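Local atomic coordinates of putative PLP-dependent aminotransferase (Bacillus cereus ATCC 10987, PDB entry 3JU7), a protein that probably acts as a pyridoxal phosphate-dependent aminotransferase of the DegT/DnrJ/EryC1/StrS family. Residues V160-G165 against I183-H188. Residues are numbered along the deposited sequence; the frame is centred on the assembly and turned at random.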
ATOM      1  N   VAL A 160      14.277  11.778   2.854  1.00 20.62           N
ATOM      2  CA  VAL A 160      14.455  11.654   4.314  1.00 22.84           C
ATOM      3  C   VAL A 160      13.346  10.805   4.914  1.00 23.60           C
ATOM      4  O   VAL A 160      12.153  11.143   4.755  1.00 24.02           O
ATOM      5  CB  VAL A 160      14.432  13.033   4.983  1.00 19.79           C
ATOM      6  CG1 VAL A 160      14.448  12.899   6.519  1.00 18.12           C
ATOM      7  CG2 VAL A 160      15.589  13.903   4.453  1.00 23.50           C
ATOM      8  N   ASP A 161      13.734   9.678   5.521  1.00 23.96           N
ATOM      9  CA  ASP A 161      12.821   8.873   6.342  1.00 23.33           C
ATOM     10  C   ASP A 161      12.651   9.531   7.720  1.00 22.69           C
ATOM     11  O   ASP A 161      13.503   9.436   8.586  1.00 26.41           O
ATOM     12  CB  ASP A 161      13.338   7.437   6.488  1.00 21.32           C
ATOM     13  CG  ASP A 161      12.370   6.517   7.224  1.00 26.34           C
ATOM     14  OD1 ASP A 161      11.495   7.004   7.970  1.00 26.71           O
ATOM     15  OD2 ASP A 161      12.510   5.277   7.093  1.00 32.35           O
ATOM     16  N   ALA A 162      11.523  10.194   7.894  1.00 23.37           N
ATOM     17  CA  ALA A 162      11.134  10.824   9.135  1.00 21.78           C
ATOM     18  C   ALA A 162       9.840  10.153   9.595  1.00 22.19           C
ATOM     19  O   ALA A 162       8.938  10.816  10.091  1.00 23.69           O
ATOM     20  CB  ALA A 162      10.928  12.344   8.908  1.00 20.91           C
ATOM     21  N   ALA A 163       9.753   8.838   9.389  1.00 22.16           N
ATOM     22  CA  ALA A 163       8.529   8.061   9.654  1.00 22.78           C
ATOM     23  C   ALA A 163       7.874   8.398  10.978  1.00 22.15           C
ATOM     24  O   ALA A 163       6.675   8.610  11.022  1.00 22.24           O
ATOM     25  CB  ALA A 163       8.796   6.537   9.553  1.00 21.80           C
ATOM     26  N   PRO A 164       8.659   8.491  12.071  1.00 24.13           N
ATOM     27  CA  PRO A 164       7.998   8.775  13.346  1.00 23.39           C
ATOM     28  C   PRO A 164       7.924  10.241  13.794  1.00 22.82           C
ATOM     29  O   PRO A 164       7.589  10.512  14.946  1.00 24.43           O
ATOM     30  CB  PRO A 164       8.821   7.956  14.344  1.00 25.32           C
ATOM     31  CG  PRO A 164      10.135   7.760  13.729  1.00 24.20           C
ATOM     32  CD  PRO A 164      10.042   7.995  12.260  1.00 24.79           C
ATOM     33  N   GLY A 165       8.194  11.174  12.896  1.00 22.59           N
ATOM     34  CA  GLY A 165       8.444  12.554  13.293  1.00 23.41           C
ATOM     35  C   GLY A 165       7.397  13.548  12.878  1.00 25.10           C
ATOM     36  O   GLY A 165       7.641  14.723  12.998  1.00 26.43           O
ATOM     37  N   ILE A 183      10.434  14.332   2.131  1.00 20.86           N
ATOM     38  CA  ILE A 183      10.342  13.827   3.499  1.00 22.85           C
ATOM     39  C   ILE A 183       9.139  12.883   3.591  1.00 23.11           C
ATOM     40  O   ILE A 183       8.031  13.224   3.173  1.00 23.89           O
ATOM     41  CB  ILE A 183      10.243  14.985   4.521  1.00 21.72           C
ATOM     42  CG1 ILE A 183      11.315  16.045   4.154  1.00 30.13           C
ATOM     43  CG2 ILE A 183      10.359  14.450   5.904  1.00 18.75           C
ATOM     44  CD1 ILE A 183      12.025  16.727   5.230  1.00 30.16           C
ATOM     45  N   ILE A 184       9.387  11.688   4.108  1.00 22.85           N
ATOM     46  CA  ILE A 184       8.366  10.688   4.343  1.00 23.28           C
ATOM     47  C   ILE A 184       8.034  10.595   5.844  1.00 25.21           C
ATOM     48  O   ILE A 184       8.904  10.547   6.688  1.00 23.92           O
ATOM     49  CB  ILE A 184       8.816   9.284   3.874  1.00 23.60           C
ATOM     50  CG1 ILE A 184       9.415   9.308   2.436  1.00 27.77           C
ATOM     51  CG2 ILE A 184       7.663   8.325   3.986  1.00 22.06           C
ATOM     52  CD1 ILE A 184       8.752  10.304   1.444  1.00 29.00           C
ATOM     53  N   TYR A 185       6.745  10.613   6.154  1.00 26.15           N
ATOM     54  CA  TYR A 185       6.265  10.490   7.492  1.00 24.55           C
ATOM     55  C   TYR A 185       5.213   9.402   7.505  1.00 23.81           C
ATOM     56  O   TYR A 185       4.503   9.170   6.500  1.00 24.13           O
ATOM     57  CB  TYR A 185       5.566  11.774   7.984  1.00 22.34           C
ATOM     58  CG  TYR A 185       6.292  13.072   7.856  1.00 22.56           C
ATOM     59  CD1 TYR A 185       7.083  13.579   8.889  1.00 26.45           C
ATOM     60  CD2 TYR A 185       6.078  13.890   6.739  1.00 25.99           C
ATOM     61  CE1 TYR A 185       7.751  14.864   8.759  1.00 23.61           C
ATOM     62  CE2 TYR A 185       6.711  15.128   6.604  1.00 25.77           C
ATOM     63  CZ  TYR A 185       7.556  15.626   7.601  1.00 31.44           C
ATOM     64  OH  TYR A 185       8.138  16.905   7.413  1.00 31.49           O
ATOM     65  N   SER A 186       5.051   8.804   8.674  1.00 24.01           N
ATOM     66  CA  SER A 186       4.090   7.733   8.876  1.00 24.72           C
ATOM     67  C   SER A 186       2.930   8.155   9.775  1.00 23.53           C
ATOM     68  O   SER A 186       3.115   8.922  10.709  1.00 24.20           O
ATOM     69  CB  SER A 186       4.788   6.505   9.468  1.00 23.82           C
ATOM     70  OG  SER A 186       3.855   5.472   9.709  1.00 19.15           O
ATOM     71  N   PHE A 187       1.737   7.638   9.473  1.00 22.79           N
ATOM     72  CA  PHE A 187       0.573   7.774  10.328  1.00 21.19           C
ATOM     73  C   PHE A 187       0.141   6.381  10.880  1.00 23.08           C
ATOM     74  O   PHE A 187      -1.016   6.155  11.243  1.00 21.35           O
ATOM     75  CB  PHE A 187      -0.593   8.391   9.562  1.00 24.31           C
ATOM     76  CG  PHE A 187      -0.336   9.758   8.953  1.00 22.19           C
ATOM     77  CD1 PHE A 187       0.408  10.741   9.602  1.00 23.89           C
ATOM     78  CD2 PHE A 187      -0.946  10.091   7.741  1.00 25.08           C
ATOM     79  CE1 PHE A 187       0.583  12.008   9.027  1.00 24.26           C
ATOM     80  CE2 PHE A 187      -0.780  11.372   7.163  1.00 20.69           C
ATOM     81  CZ  PHE A 187      -0.028  12.332   7.822  1.00 21.64           C
ATOM     82  N   HIS A 188       1.065   5.425  10.949  1.00 24.05           N
ATOM     83  CA  HIS A 188       0.730   4.141  11.550  1.00 22.84           C
ATOM     84  C   HIS A 188       0.213   4.363  12.973  1.00 23.11           C
ATOM     85  O   HIS A 188       0.635   5.309  13.654  1.00 23.38           O
ATOM     86  CB  HIS A 188       1.949   3.237  11.568  1.00 22.92           C
ATOM     87  CG  HIS A 188       1.655   1.812  11.899  1.00 26.63           C
ATOM     88  ND1 HIS A 188       1.850   1.283  13.157  1.00 31.17           N
ATOM     89  CD2 HIS A 188       1.241   0.780  11.118  1.00 32.05           C
ATOM     90  CE1 HIS A 188       1.555  -0.011  13.141  1.00 30.16           C
ATOM     91  NE2 HIS A 188       1.187  -0.343  11.914  1.00 27.72           N
TER
HETATM   92  O   HOH W   1       4.907  10.481  12.215  1.00 25.55           O
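Within the type I turn that follows Asp-161, Ala-163 still bonds to Ser-186: Ser-186 N meets Ala-163 O at 2.9 Å, in the carbonyl plane on a lone pair. A water lies within hydrogen-bonding distance of both Ala-163 O and Ser-186 O, and Ser-186 CB packs 3.2 Å from Ala-163 O. Before the turn the pairing is regular and parallel, Val-160 beside Ile-183 and Asp-161 beside Ile-184. Ile-184 N donates almost straight (176°) to Val-160 O, and Ile-184 O takes Ala-162 N at 2.9 Å through a more bent bond. The turn, residues 162-165, is closed by Gly-165 N on Ala-162 O. Asp-161 begins an Asx turn, its OD1 accepting Ala-163 N at 2.9 Å, which helps fix the carboxylate. With CG anti to its carbonyl carbon (chi1 -52°), Tyr-185 sets its ring beside the type I turn; CD1 lies 3.5 Å from Ala-162 O, obliquely to the ring, and 4.0 Å from Ala-162 CB. Ile-183 CG2 sits over one ring face, offset toward the rim, and also touches Ala-162 CB at 3.7 Å. Asp-161 and Ser-186 both reach the cofactor: Asp-161 OD2 bonds to the pyridine N1 of the pyridoxal phosphate-lysine at position 191 and to Thr-91, while Ser-186 OG bonds to its phosphate oxygen OP3. An aspartate at the pyridine nitrogen is characteristic of fold-type I aminotransferases, where it is thought to stabilise a protonated pyridine nitrogen. Ser-186 OG also accepts His-188 N, making an ST turn. Helix 62-73 packs on Asp-161, Ile-184 and Ser-186, and strand 199-203 runs antiparallel along the other edge of strand 182-186.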